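Local coordinates for protein peptide methionine sulfoxide reductase msrA/msrB (Neisseria meningitidis, PDB 3BQG) that probably reduces methionine sulfoxide, free or in proteins, back to methionine through a redox-active cysteine, as the MsrA domain of the multifunctional enzyme PilB, at residues G15-V27 and L66-V79. The protein carries 1 engineered substitution. Residues are numbered along the deposited sequence; the frame is centred on the assembly and turned at random.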
ATOM      1  N   GLY A  15       8.005   1.146  -5.480  1.00 16.04           N
ATOM      2  CA  GLY A  15       8.739   0.859  -4.260  1.00 16.96           C
ATOM      3  C   GLY A  15       7.980   0.030  -3.233  1.00 17.68           C
ATOM      4  O   GLY A  15       8.536  -0.904  -2.655  1.00 16.95           O
ATOM      5  N   LEU A  16       6.710   0.359  -3.002  1.00 16.95           N
ATOM      6  CA  LEU A  16       5.917  -0.375  -2.024  1.00 16.53           C
ATOM      7  C   LEU A  16       5.719  -1.833  -2.433  1.00 17.90           C
ATOM      8  O   LEU A  16       5.719  -2.724  -1.586  1.00 17.15           O
ATOM      9  CB  LEU A  16       4.559   0.307  -1.827  1.00 18.34           C
ATOM     10  CG  LEU A  16       3.650  -0.248  -0.719  1.00 17.62           C
ATOM     11  CD1 LEU A  16       4.326  -0.117   0.636  1.00 15.99           C
ATOM     12  CD2 LEU A  16       2.328   0.513  -0.727  1.00 19.97           C
ATOM     13  N   GLU A  17       5.539  -2.078  -3.729  1.00 19.02           N
ATOM     14  CA  GLU A  17       5.347  -3.443  -4.205  1.00 20.81           C
ATOM     15  C   GLU A  17       6.636  -4.235  -4.023  1.00 19.64           C
ATOM     16  O   GLU A  17       6.630  -5.335  -3.469  1.00 19.72           O
ATOM     17  CB  GLU A  17       4.965  -3.464  -5.684  1.00 22.19           C
ATOM     18  CG  GLU A  17       4.996  -4.877  -6.269  1.00 27.36           C
ATOM     19  CD  GLU A  17       5.103  -4.883  -7.774  1.00 30.55           C
ATOM     20  OE1 GLU A  17       6.016  -4.216  -8.306  1.00 32.61           O
ATOM     21  OE2 GLU A  17       4.278  -5.552  -8.428  1.00 34.10           O
ATOM     22  N   ALA A  18       7.737  -3.661  -4.495  1.00 18.15           N
ATOM     23  CA  ALA A  18       9.043  -4.306  -4.388  1.00 19.34           C
ATOM     24  C   ALA A  18       9.324  -4.654  -2.934  1.00 18.74           C
ATOM     25  O   ALA A  18       9.895  -5.696  -2.621  1.00 20.11           O
ATOM     26  CB  ALA A  18      10.121  -3.372  -4.920  1.00 18.14           C
ATOM     27  N   TYR A  19       8.917  -3.757  -2.048  1.00 18.34           N
ATOM     28  CA  TYR A  19       9.098  -3.936  -0.615  1.00 18.53           C
ATOM     29  C   TYR A  19       8.332  -5.153  -0.077  1.00 18.00           C
ATOM     30  O   TYR A  19       8.912  -6.006   0.590  1.00 17.18           O
ATOM     31  CB  TYR A  19       8.644  -2.657   0.103  1.00 18.77           C
ATOM     32  CG  TYR A  19       8.603  -2.728   1.609  1.00 19.94           C
ATOM     33  CD1 TYR A  19       9.774  -2.729   2.369  1.00 20.46           C
ATOM     34  CD2 TYR A  19       7.382  -2.761   2.281  1.00 20.04           C
ATOM     35  CE1 TYR A  19       9.725  -2.758   3.765  1.00 18.05           C
ATOM     36  CE2 TYR A  19       7.325  -2.789   3.668  1.00 19.13           C
ATOM     37  CZ  TYR A  19       8.495  -2.786   4.404  1.00 19.07           C
ATOM     38  OH  TYR A  19       8.424  -2.799   5.779  1.00 18.77           O
ATOM     39  N   PHE A  20       7.036  -5.243  -0.367  1.00 19.30           N
ATOM     40  CA  PHE A  20       6.248  -6.363   0.143  1.00 22.43           C
ATOM     41  C   PHE A  20       6.602  -7.732  -0.442  1.00 24.74           C
ATOM     42  O   PHE A  20       6.400  -8.755   0.208  1.00 25.68           O
ATOM     43  CB  PHE A  20       4.747  -6.074  -0.017  1.00 20.38           C
ATOM     44  CG  PHE A  20       4.159  -5.350   1.163  1.00 19.75           C
ATOM     45  CD1 PHE A  20       3.739  -6.054   2.288  1.00 17.69           C
ATOM     46  CD2 PHE A  20       4.112  -3.961   1.188  1.00 18.50           C
ATOM     47  CE1 PHE A  20       3.291  -5.386   3.431  1.00 21.61           C
ATOM     48  CE2 PHE A  20       3.669  -3.277   2.325  1.00 19.53           C
ATOM     49  CZ  PHE A  20       3.253  -3.994   3.452  1.00 18.64           C
ATOM     50  N   GLN A  21       7.145  -7.756  -1.655  1.00 27.11           N
ATOM     51  CA  GLN A  21       7.531  -9.017  -2.285  1.00 30.10           C
ATOM     52  C   GLN A  21       8.690  -9.695  -1.555  1.00 31.68           C
ATOM     53  O   GLN A  21       8.801 -10.921  -1.565  1.00 33.14           O
ATOM     54  CB  GLN A  21       7.916  -8.786  -3.752  1.00 30.73           C
ATOM     55  CG  GLN A  21       6.729  -8.618  -4.687  1.00 33.23           C
ATOM     56  CD  GLN A  21       6.038  -9.937  -4.999  1.00 35.69           C
ATOM     57  OE1 GLN A  21       5.804 -10.757  -4.110  1.00 39.20           O
ATOM     58  NE2 GLN A  21       5.699 -10.143  -6.264  1.00 38.70           N
ATOM     59  N   ARG A  22       9.550  -8.901  -0.919  1.00 32.87           N
ATOM     60  CA  ARG A  22      10.698  -9.447  -0.191  1.00 33.08           C
ATOM     61  C   ARG A  22      10.347 -10.080   1.150  1.00 31.85           C
ATOM     62  O   ARG A  22      11.185 -10.734   1.767  1.00 34.35           O
ATOM     63  CB  ARG A  22      11.750  -8.355   0.053  1.00 34.94           C
ATOM     64  CG  ARG A  22      12.531  -7.933  -1.178  1.00 38.66           C
ATOM     65  CD  ARG A  22      13.614  -6.906  -0.840  1.00 41.09           C
ATOM     66  NE  ARG A  22      14.582  -7.411   0.132  1.00 44.14           N
ATOM     67  CZ  ARG A  22      15.901  -7.344  -0.026  1.00 45.76           C
ATOM     68  NH1 ARG A  22      16.710  -7.825   0.909  1.00 46.75           N
ATOM     69  NH2 ARG A  22      16.413  -6.802  -1.122  1.00 47.79           N
ATOM     70  N   ILE A  23       9.112  -9.898   1.603  1.00 30.63           N
ATOM     71  CA  ILE A  23       8.696 -10.431   2.896  1.00 27.50           C
ATOM     72  C   ILE A  23       8.159 -11.861   2.860  1.00 28.25           C
ATOM     73  O   ILE A  23       7.235 -12.171   2.108  1.00 27.27           O
ATOM     74  CB  ILE A  23       7.634  -9.505   3.535  1.00 28.13           C
ATOM     75  CG1 ILE A  23       8.205  -8.088   3.665  1.00 25.57           C
ATOM     76  CG2 ILE A  23       7.224 -10.034   4.903  1.00 27.26           C
ATOM     77  CD1 ILE A  23       7.200  -7.058   4.130  1.00 25.67           C
ATOM     78  N   ASP A  24       8.748 -12.727   3.682  1.00 28.00           N
ATOM     79  CA  ASP A  24       8.326 -14.128   3.773  1.00 28.37           C
ATOM     80  C   ASP A  24       6.910 -14.166   4.351  1.00 26.71           C
ATOM     81  O   ASP A  24       6.664 -13.671   5.453  1.00 26.41           O
ATOM     82  CB  ASP A  24       9.295 -14.908   4.676  1.00 29.39           C
ATOM     83  CG  ASP A  24       8.903 -16.367   4.844  1.00 31.12           C
ATOM     84  OD1 ASP A  24       8.652 -17.047   3.828  1.00 32.89           O
ATOM     85  OD2 ASP A  24       8.858 -16.838   6.002  1.00 33.55           O
ATOM     86  N   GLY A  25       5.981 -14.746   3.601  1.00 26.01           N
ATOM     87  CA  GLY A  25       4.600 -14.804   4.051  1.00 24.62           C
ATOM     88  C   GLY A  25       3.721 -14.098   3.035  1.00 24.20           C
ATOM     89  O   GLY A  25       2.510 -14.312   2.971  1.00 24.25           O
ATOM     90  N   VAL A  26       4.340 -13.232   2.244  1.00 23.46           N
ATOM     91  CA  VAL A  26       3.623 -12.510   1.201  1.00 22.81           C
ATOM     92  C   VAL A  26       3.769 -13.346  -0.055  1.00 23.09           C
ATOM     93  O   VAL A  26       4.874 -13.509  -0.581  1.00 23.94           O
ATOM     94  CB  VAL A  26       4.222 -11.115   0.966  1.00 22.76           C
ATOM     95  CG1 VAL A  26       3.565 -10.459  -0.241  1.00 21.03           C
ATOM     96  CG2 VAL A  26       4.013 -10.257   2.208  1.00 21.41           C
ATOM     97  N   VAL A  27       2.653 -13.878  -0.535  1.00 23.84           N
ATOM     98  CA  VAL A  27       2.676 -14.730  -1.715  1.00 24.14           C
ATOM     99  C   VAL A  27       2.443 -13.991  -3.029  1.00 23.45           C
ATOM    100  O   VAL A  27       2.706 -14.532  -4.097  1.00 23.39           O
ATOM    101  CB  VAL A  27       1.663 -15.883  -1.557  1.00 26.20           C
ATOM    102  CG1 VAL A  27       2.054 -16.731  -0.354  1.00 26.92           C
ATOM    103  CG2 VAL A  27       0.261 -15.337  -1.362  1.00 25.03           C
ATOM    104  N   LEU A  66       1.553 -14.671   8.553  1.00 31.10           N
ATOM    105  CA  LEU A  66       1.386 -13.269   8.915  1.00 28.88           C
ATOM    106  C   LEU A  66      -0.050 -12.889   9.237  1.00 26.86           C
ATOM    107  O   LEU A  66      -0.988 -13.360   8.594  1.00 26.25           O
ATOM    108  CB  LEU A  66       1.884 -12.380   7.769  1.00 28.65           C
ATOM    109  CG  LEU A  66       3.333 -12.549   7.310  1.00 29.35           C
ATOM    110  CD1 LEU A  66       3.547 -11.797   6.003  1.00 29.68           C
ATOM    111  CD2 LEU A  66       4.277 -12.042   8.393  1.00 29.72           C
ATOM    112  N   SER A  67      -0.209 -12.034  10.242  1.00 25.34           N
ATOM    113  CA  SER A  67      -1.521 -11.544  10.643  1.00 23.96           C
ATOM    114  C   SER A  67      -1.672 -10.166   9.995  1.00 23.46           C
ATOM    115  O   SER A  67      -0.683  -9.582   9.544  1.00 22.14           O
ATOM    116  CB  SER A  67      -1.594 -11.401  12.166  1.00 24.45           C
ATOM    117  OG  SER A  67      -0.722 -10.375  12.623  1.00 24.30           O
ATOM    118  N   LEU A  68      -2.894  -9.647   9.949  1.00 22.82           N
ATOM    119  CA  LEU A  68      -3.130  -8.331   9.368  1.00 22.92           C
ATOM    120  C   LEU A  68      -2.269  -7.281  10.070  1.00 23.84           C
ATOM    121  O   LEU A  68      -1.801  -6.332   9.441  1.00 21.13           O
ATOM    122  CB  LEU A  68      -4.607  -7.948   9.490  1.00 23.12           C
ATOM    123  CG  LEU A  68      -5.011  -6.535   9.042  1.00 22.83           C
ATOM    124  CD1 LEU A  68      -4.499  -6.243   7.634  1.00 21.68           C
ATOM    125  CD2 LEU A  68      -6.531  -6.415   9.093  1.00 19.37           C
ATOM    126  N   ASP A  69      -2.056  -7.448  11.371  1.00 24.46           N
ATOM    127  CA  ASP A  69      -1.241  -6.490  12.104  1.00 26.10           C
ATOM    128  C   ASP A  69       0.205  -6.534  11.639  1.00 23.95           C
ATOM    129  O   ASP A  69       0.832  -5.491  11.474  1.00 23.36           O
ATOM    130  CB  ASP A  69      -1.279  -6.744  13.608  1.00 29.65           C
ATOM    131  CG  ASP A  69      -0.478  -5.710  14.376  1.00 34.82           C
ATOM    132  OD1 ASP A  69      -0.882  -4.522  14.364  1.00 35.56           O
ATOM    133  OD2 ASP A  69       0.562  -6.075  14.969  1.00 35.91           O
ATOM    134  N   ASP A  70       0.742  -7.739  11.443  1.00 23.79           N
ATOM    135  CA  ASP A  70       2.118  -7.860  10.972  1.00 22.69           C
ATOM    136  C   ASP A  70       2.233  -7.068   9.676  1.00 22.01           C
ATOM    137  O   ASP A  70       3.159  -6.277   9.499  1.00 21.94           O
ATOM    138  CB  ASP A  70       2.496  -9.319  10.691  1.00 24.08           C
ATOM    139  CG  ASP A  70       2.445 -10.194  11.926  1.00 24.93           C
ATOM    140  OD1 ASP A  70       2.570  -9.663  13.052  1.00 25.66           O
ATOM    141  OD2 ASP A  70       2.292 -11.424  11.766  1.00 26.14           O
ATOM    142  N   ILE A  71       1.280  -7.285   8.770  1.00 19.50           N
ATOM    143  CA  ILE A  71       1.276  -6.581   7.486  1.00 19.48           C
ATOM    144  C   ILE A  71       1.249  -5.067   7.698  1.00 19.03           C
ATOM    145  O   ILE A  71       1.950  -4.323   7.008  1.00 18.86           O
ATOM    146  CB  ILE A  71       0.053  -6.982   6.626  1.00 17.48           C
ATOM    147  CG1 ILE A  71       0.163  -8.451   6.204  1.00 17.26           C
ATOM    148  CG2 ILE A  71      -0.042  -6.077   5.400  1.00 17.13           C
ATOM    149  CD1 ILE A  71       1.341  -8.748   5.275  1.00 18.41           C
ATOM    150  N   LEU A  72       0.438  -4.611   8.650  1.00 19.36           N
ATOM    151  CA  LEU A  72       0.349  -3.182   8.920  1.00 20.12           C
ATOM    152  C   LEU A  72       1.647  -2.624   9.508  1.00 20.26           C
ATOM    153  O   LEU A  72       2.034  -1.493   9.202  1.00 20.60           O
ATOM    154  CB  LEU A  72      -0.834  -2.883   9.846  1.00 18.95           C
ATOM    155  CG  LEU A  72      -2.211  -3.177   9.232  1.00 19.68           C
ATOM    156  CD1 LEU A  72      -3.312  -2.782  10.209  1.00 18.60           C
ATOM    157  CD2 LEU A  72      -2.369  -2.405   7.924  1.00 17.67           C
ATOM    158  N   GLN A  73       2.325  -3.404  10.346  1.00 19.35           N
ATOM    159  CA  GLN A  73       3.582  -2.934  10.920  1.00 18.67           C
ATOM    160  C   GLN A  73       4.620  -2.740   9.813  1.00 19.14           C
ATOM    161  O   GLN A  73       5.352  -1.752   9.813  1.00 20.39           O
ATOM    162  CB  GLN A  73       4.096  -3.915  11.977  1.00 21.77           C
ATOM    163  CG  GLN A  73       3.166  -4.047  13.178  1.00 23.88           C
ATOM    164  CD  GLN A  73       2.887  -2.710  13.853  1.00 24.31           C
ATOM    165  OE1 GLN A  73       1.735  -2.299  13.996  1.00 26.61           O
ATOM    166  NE2 GLN A  73       3.944  -2.030  14.273  1.00 24.59           N
ATOM    167  N   TYR A  74       4.678  -3.675   8.868  1.00 17.46           N
ATOM    168  CA  TYR A  74       5.612  -3.561   7.747  1.00 18.57           C
ATOM    169  C   TYR A  74       5.270  -2.305   6.941  1.00 18.22           C
ATOM    170  O   TYR A  74       6.154  -1.607   6.443  1.00 16.35           O
ATOM    171  CB  TYR A  74       5.509  -4.790   6.834  1.00 20.26           C
ATOM    172  CG  TYR A  74       6.281  -6.000   7.324  1.00 23.27           C
ATOM    173  CD1 TYR A  74       7.677  -5.983   7.381  1.00 25.32           C
ATOM    174  CD2 TYR A  74       5.621  -7.171   7.695  1.00 24.64           C
ATOM    175  CE1 TYR A  74       8.399  -7.104   7.787  1.00 26.04           C
ATOM    176  CE2 TYR A  74       6.333  -8.304   8.104  1.00 24.42           C
ATOM    177  CZ  TYR A  74       7.721  -8.260   8.143  1.00 26.93           C
ATOM    178  OH  TYR A  74       8.439  -9.373   8.517  1.00 28.41           O
ATOM    179  N   PHE A  75       3.974  -2.034   6.821  1.00 16.93           N
ATOM    180  CA  PHE A  75       3.479  -0.866   6.094  1.00 16.55           C
ATOM    181  C   PHE A  75       3.999   0.404   6.759  1.00 17.12           C
ATOM    182  O   PHE A  75       4.634   1.239   6.112  1.00 16.46           O
ATOM    183  CB  PHE A  75       1.945  -0.871   6.113  1.00 17.17           C
ATOM    184  CG  PHE A  75       1.311   0.291   5.401  1.00 16.82           C
ATOM    185  CD1 PHE A  75       1.460   0.453   4.028  1.00 16.32           C
ATOM    186  CD2 PHE A  75       0.512   1.191   6.100  1.00 17.75           C
ATOM    187  CE1 PHE A  75       0.821   1.496   3.359  1.00 17.10           C
ATOM    188  CE2 PHE A  75      -0.134   2.244   5.439  1.00 18.05           C
ATOM    189  CZ  PHE A  75       0.019   2.391   4.066  1.00 17.12           C
ATOM    190  N   PHE A  76       3.732   0.534   8.059  1.00 17.17           N
ATOM    191  CA  PHE A  76       4.145   1.704   8.835  1.00 19.09           C
ATOM    192  C   PHE A  76       5.650   1.930   8.893  1.00 19.79           C
ATOM    193  O   PHE A  76       6.101   3.044   9.150  1.00 19.81           O
ATOM    194  CB  PHE A  76       3.617   1.618  10.273  1.00 19.43           C
ATOM    195  CG  PHE A  76       2.118   1.643  10.383  1.00 20.23           C
ATOM    196  CD1 PHE A  76       1.365   2.567   9.663  1.00 22.44           C
ATOM    197  CD2 PHE A  76       1.457   0.743  11.210  1.00 20.63           C
ATOM    198  CE1 PHE A  76      -0.029   2.595   9.768  1.00 23.36           C
ATOM    199  CE2 PHE A  76       0.068   0.762  11.324  1.00 22.24           C
ATOM    200  CZ  PHE A  76      -0.676   1.688  10.599  1.00 20.74           C
ATOM    201  N   ARG A  77       6.425   0.873   8.683  1.00 20.76           N
ATOM    202  CA  ARG A  77       7.875   0.981   8.723  1.00 22.01           C
ATOM    203  C   ARG A  77       8.434   1.856   7.605  1.00 22.20           C
ATOM    204  O   ARG A  77       9.438   2.543   7.790  1.00 22.64           O
ATOM    205  CB  ARG A  77       8.508  -0.414   8.639  1.00 22.23           C
ATOM    206  CG  ARG A  77      10.027  -0.409   8.589  1.00 24.71           C
ATOM    207  CD  ARG A  77      10.589  -1.828   8.528  1.00 25.82           C
ATOM    208  NE  ARG A  77      10.227  -2.620   9.702  1.00 25.36           N
ATOM    209  CZ  ARG A  77      10.496  -3.915   9.837  1.00 26.66           C
ATOM    210  NH1 ARG A  77      11.132  -4.560   8.872  1.00 26.70           N
ATOM    211  NH2 ARG A  77      10.125  -4.569  10.932  1.00 28.38           N
ATOM    212  N   VAL A  78       7.771   1.853   6.453  1.00 21.52           N
ATOM    213  CA  VAL A  78       8.268   2.612   5.313  1.00 21.00           C
ATOM    214  C   VAL A  78       7.377   3.720   4.750  1.00 21.29           C
ATOM    215  O   VAL A  78       7.804   4.474   3.873  1.00 20.78           O
ATOM    216  CB  VAL A  78       8.639   1.642   4.169  1.00 20.87           C
ATOM    217  CG1 VAL A  78       9.710   0.656   4.659  1.00 23.64           C
ATOM    218  CG2 VAL A  78       7.408   0.887   3.705  1.00 20.03           C
ATOM    219  N   VAL A  79       6.147   3.822   5.242  1.00 19.15           N
ATOM    220  CA  VAL A  79       5.224   4.851   4.775  1.00 17.23           C
ATOM    221  C   VAL A  79       5.078   5.963   5.819  1.00 15.94           C
ATOM    222  O   VAL A  79       4.965   5.686   7.014  1.00 17.16           O
ATOM    223  CB  VAL A  79       3.828   4.238   4.470  1.00 17.51           C
ATOM    224  CG1 VAL A  79       2.838   5.326   4.084  1.00 18.94           C
ATOM    225  CG2 VAL A  79       3.952   3.206   3.346  1.00 20.04           C
TER
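Ile23 lays its CD1 methyl over one face of the Tyr74 ring, a CH-pi contact with Ile23 CD1 3.6 Å from the ring centroid and not far off the ring normal. CG1 of Ile23 lies beside the backbone N, and the extended chi2 carries Ile23 CD1 over the CG and CD1 atoms of Tyr74, while Ile23 CG2 sits near Tyr74 CZ and CE2. Tyr19 reaches across from the preceding helix, a chi1 of 173° swinging its ring away from the backbone N and out toward helix 68-78. Its hydroxyl comes to the edge of the Tyr74 ring and donates to the main chain: Tyr19 OH lies 2.6 Å from Tyr74 O. The C=O...donor angle is 117°, with the donor tilted out of the carbonyl plane. Val78 covers a face of the Tyr19 ring, with Val78 CG2 3.9 Å from the ring centroid and Val78 CG1 against Tyr19 CE1. Phe20 instead turns its ring edge to Ile71 O, while Phe20 CE1 meets Ile71 CG2 at 3.9 Å. Beyond it, in the type II turn Ile23-Val26, Gly25 has a positive phi that favours glycine, and Leu66 CD1 comes to 3.7 Å from Gly25 CA. The axes of segments 15-21 and 68-78 approach to 11.2 Å, their N-to-C directions 134° apart, a spacing bridged by these large side chains on one side of the central mixed sheet, where Phe20 and Phe75 both rest on Leu8. Arg77 carries its guanidinium to the carbonyls of Lys160 and Glu163. The chemistry is therefore mostly apolar; its one cross-segment hydrogen bond satisfies the buried Tyr19 hydroxyl and fixes that end of the ring, while Val78 packed on the face would favour the observed ring orientation.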